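Local structure of fucoxanthin chlorophyll a/c-binding protein Lhcq3 (Chaetoceros gracilis, 6L4U) at residues Met74-Gly79 with Ile180-Phe185. The protein probably harvests light, holding chlorophylls a and c and carotenoids such as fucoxanthin close together so that absorbed energy can pass on to a photosystem. Sequence-based numbering, arbitrary orientation.
With A86 ((3S,3'S,5R,5'R,6S,6'R,8'R)-3,5'-dihydroxy-8-oxo-6',7'-didehydro-5,5',6,6',7,8-hexahydro-5,6-epoxy-beta,beta-caroten-3'- yl acetate), chain B.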
loop_
_atom_site.group_PDB
_atom_site.type_symbol
_atom_site.label_atom_id
_atom_site.label_comp_id
_atom_site.label_asym_id
_atom_site.label_seq_id
_atom_site.Cartn_x
_atom_site.Cartn_y
_atom_site.Cartn_z
ATOM N N MET X 74 -46.560 -72.223 13.612
ATOM C CA MET X 74 -46.555 -73.645 13.938
ATOM C C MET X 74 -45.341 -74.001 14.779
ATOM O O MET X 74 -45.436 -74.811 15.706
ATOM C CB MET X 74 -46.580 -74.485 12.666
ATOM C CG MET X 74 -47.868 -74.447 11.880
ATOM S SD MET X 74 -47.836 -75.570 10.478
ATOM C CE MET X 74 -47.494 -74.438 9.143
ATOM N N LEU X 75 -44.196 -73.385 14.485
ATOM C CA LEU X 75 -43.049 -73.497 15.372
ATOM C C LEU X 75 -43.266 -72.745 16.674
ATOM O O LEU X 75 -42.627 -73.066 17.676
ATOM C CB LEU X 75 -41.790 -72.968 14.686
ATOM C CG LEU X 75 -41.290 -73.690 13.437
ATOM C CD1 LEU X 75 -40.103 -72.949 12.858
ATOM C CD2 LEU X 75 -40.933 -75.127 13.739
ATOM N N ALA X 76 -44.159 -71.758 16.684
ATOM C CA ALA X 76 -44.365 -70.963 17.885
ATOM C C ALA X 76 -45.402 -71.585 18.805
ATOM O O ALA X 76 -45.261 -71.517 20.031
ATOM C CB ALA X 76 -44.772 -69.541 17.513
ATOM N N THR X 77 -46.456 -72.165 18.231
ATOM C CA THR X 77 -47.440 -72.881 19.033
ATOM C C THR X 77 -46.818 -74.103 19.693
ATOM O O THR X 77 -47.047 -74.363 20.879
ATOM C CB THR X 77 -48.618 -73.291 18.151
ATOM O OG1 THR X 77 -49.209 -72.122 17.575
ATOM C CG2 THR X 77 -49.661 -74.037 18.953
ATOM N N THR X 78 -45.967 -74.815 18.960
ATOM C CA THR X 78 -45.335 -76.010 19.500
ATOM C C THR X 78 -44.239 -75.650 20.492
ATOM O O THR X 78 -44.083 -76.318 21.521
ATOM C CB THR X 78 -44.802 -76.854 18.345
ATOM O OG1 THR X 78 -45.905 -77.233 17.518
ATOM C CG2 THR X 78 -44.102 -78.104 18.832
ATOM N N GLY X 79 -43.504 -74.570 20.228
ATOM C CA GLY X 79 -42.485 -74.126 21.164
ATOM C C GLY X 79 -43.052 -73.632 22.477
ATOM O O GLY X 79 -42.389 -73.717 23.512
ATOM N N ILE X 180 -53.842 -68.482 14.985
ATOM C CA ILE X 180 -54.835 -68.210 16.017
ATOM C C ILE X 180 -54.358 -68.741 17.362
ATOM O O ILE X 180 -54.603 -68.132 18.411
ATOM C CB ILE X 180 -56.182 -68.824 15.600
ATOM C CG1 ILE X 180 -56.569 -68.323 14.215
ATOM C CG2 ILE X 180 -57.276 -68.487 16.586
ATOM C CD1 ILE X 180 -57.803 -68.956 13.685
ATOM N N ALA X 181 -53.630 -69.860 17.344
ATOM C CA ALA X 181 -53.227 -70.526 18.578
ATOM C C ALA X 181 -52.163 -69.734 19.324
ATOM O O ALA X 181 -52.251 -69.564 20.544
ATOM C CB ALA X 181 -52.727 -71.932 18.264
ATOM N N ILE X 182 -51.147 -69.238 18.612
ATOM C CA ILE X 182 -50.082 -68.509 19.292
ATOM C C ILE X 182 -50.566 -67.117 19.692
ATOM O O ILE X 182 -50.142 -66.578 20.720
ATOM C CB ILE X 182 -48.805 -68.481 18.420
ATOM C CG1 ILE X 182 -47.640 -67.804 19.144
ATOM C CG2 ILE X 182 -49.041 -67.786 17.098
ATOM C CD1 ILE X 182 -47.177 -68.535 20.369
ATOM N N MET X 183 -51.506 -66.541 18.936
ATOM C CA MET X 183 -52.126 -65.295 19.366
ATOM C C MET X 183 -53.036 -65.515 20.566
ATOM O O MET X 183 -53.259 -64.587 21.349
ATOM C CB MET X 183 -52.908 -64.658 18.217
ATOM C CG MET X 183 -52.050 -63.928 17.193
ATOM S SD MET X 183 -50.631 -63.069 17.899
ATOM C CE MET X 183 -51.421 -61.632 18.616
ATOM N N SER X 184 -53.565 -66.729 20.729
ATOM C CA SER X 184 -54.314 -67.046 21.939
ATOM C C SER X 184 -53.389 -67.264 23.124
ATOM O O SER X 184 -53.763 -66.955 24.259
ATOM C CB SER X 184 -55.173 -68.286 21.721
ATOM O OG SER X 184 -54.403 -69.463 21.874
ATOM N N PHE X 185 -52.186 -67.784 22.884
ATOM C CA PHE X 185 -51.275 -68.102 23.979
ATOM C C PHE X 185 -50.686 -66.839 24.587
ATOM O O PHE X 185 -50.482 -66.768 25.804
ATOM C CB PHE X 185 -50.143 -69.013 23.494
ATOM C CG PHE X 185 -50.569 -70.422 23.153
ATOM C CD1 PHE X 185 -51.842 -70.895 23.438
ATOM C CD2 PHE X 185 -49.673 -71.275 22.537
ATOM C CE1 PHE X 185 -52.207 -72.185 23.113
ATOM C CE2 PHE X 185 -50.034 -72.563 22.215
ATOM C CZ PHE X 185 -51.301 -73.018 22.499
HETATM C C A86 B . -51.934 -76.566 13.831
HETATM O O A86 B . -41.368 -79.695 8.017
HETATM C C1 A86 B . -50.968 -76.444 15.048
HETATM C C10 A86 B . -42.622 -80.359 10.749
HETATM C C11 A86 B . -43.060 -80.484 9.369
HETATM C C12 A86 B . -44.529 -80.489 9.044
HETATM C C13 A86 B . -42.048 -80.616 8.284
HETATM C C14 A86 B . -41.880 -82.052 7.443
HETATM C C15 A86 B . -42.934 -82.073 6.282
HETATM C C16 A86 B . -43.956 -83.205 6.285
HETATM C C17 A86 B . -43.695 -84.338 5.296
HETATM C C18 A86 B . -43.541 -83.824 3.945
HETATM C C19 A86 B . -42.258 -82.924 3.897
HETATM C C2 A86 B . -49.600 -76.773 14.972
HETATM C C20 A86 B . -42.435 -81.691 4.926
HETATM C C21 A86 B . -41.001 -81.034 4.925
HETATM C C22 A86 B . -44.059 -83.887 7.687
HETATM C C23 A86 B . -45.316 -82.596 5.990
HETATM C C24 A86 B . -51.427 -75.950 16.400
HETATM C C25 A86 B . -52.667 -76.265 17.011
HETATM C C26 A86 B . -52.886 -75.600 18.492
HETATM C C27 A86 B . -54.132 -75.141 18.968
HETATM C C28 A86 B . -55.356 -75.241 18.142
HETATM C C29 A86 B . -54.182 -74.499 20.438
HETATM C C3 A86 B . -48.890 -77.268 13.791
HETATM C C30 A86 B . -55.459 -74.056 20.994
HETATM C C31 A86 B . -56.705 -73.626 21.551
HETATM C C32 A86 B . -57.511 -74.569 22.475
HETATM C C33 A86 B . -59.015 -74.261 22.649
HETATM C C34 A86 B . -59.460 -72.795 22.492
HETATM C C35 A86 B . -58.715 -72.056 21.360
HETATM C C36 A86 B . -57.190 -72.168 21.488
HETATM C C37 A86 B . -56.559 -71.495 20.251
HETATM C C38 A86 B . -61.731 -72.363 23.228
HETATM C C39 A86 B . -63.265 -72.346 22.972
HETATM C C4 A86 B . -47.574 -77.685 14.027
HETATM C C40 A86 B . -57.384 -75.999 21.889
HETATM C C41 A86 B . -56.815 -74.567 23.861
HETATM C C5 A86 B . -46.562 -78.257 12.840
HETATM C C6 A86 B . -45.198 -78.323 13.166
HETATM C C7 A86 B . -44.675 -77.869 14.590
HETATM C C8 A86 B . -44.111 -78.824 12.103
HETATM C C9 A86 B . -43.695 -80.202 11.854
HETATM O O1 A86 B . -43.242 -80.739 5.726
HETATM O O2 A86 B . -43.406 -84.909 3.057
HETATM O O3 A86 B . -56.775 -71.483 22.643
HETATM O O4 A86 B . -60.835 -72.779 22.170
HETATM O O5 A86 B . -61.316 -72.041 24.276
#
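A groove that holds the fucoxanthin A86 is formed where helix 56-85 meets helix 161-190, and at its floor Thr77 touches Ala181 and Phe185. Thr77 OG1 rests against Ala181 CB at 3.6 Å, while its own hydrogen bond goes to Ala73 O, one turn back, which lets a polar residue sit in an apolar interface. With OG1 beside the backbone N (chi1 -59°), Thr77 is left with CG2 anti to that N, and this methyl reaches Phe185 CE2 at 3.6 Å and also packs against the carotenoid. The two side chains cross at about a right angle; Thr77 O lies at the ring edge, in its plane, and Ala181 O over one face, offset toward the rim. Across the interface, Ile182 sends CG1 to Ala76 CB, 3.7 Å away, and lays CD1 against Ala76 O. Alanines and a threonine are small enough for the segment axes to approach to 8.7 Å, crossing at 45°. This is the pair of long, crossed membrane helices characteristic of the chlorophyll a/b-binding fold, with carotenoids in the grooves between them. Met74 lays its flexible thioether along the polyene, CG 3.6 Å from A86 C3, and the small Ala181 lets the chain come down onto its CB, 3.6 Å from A86 C27. At the allenic end, Ser184 OG accepts a hydrogen bond from the ring hydroxyl O3 of A86 (3.2 Å). A86 is also hydrogen-bonded to Lys167 NZ, elsewhere in helix 161-190.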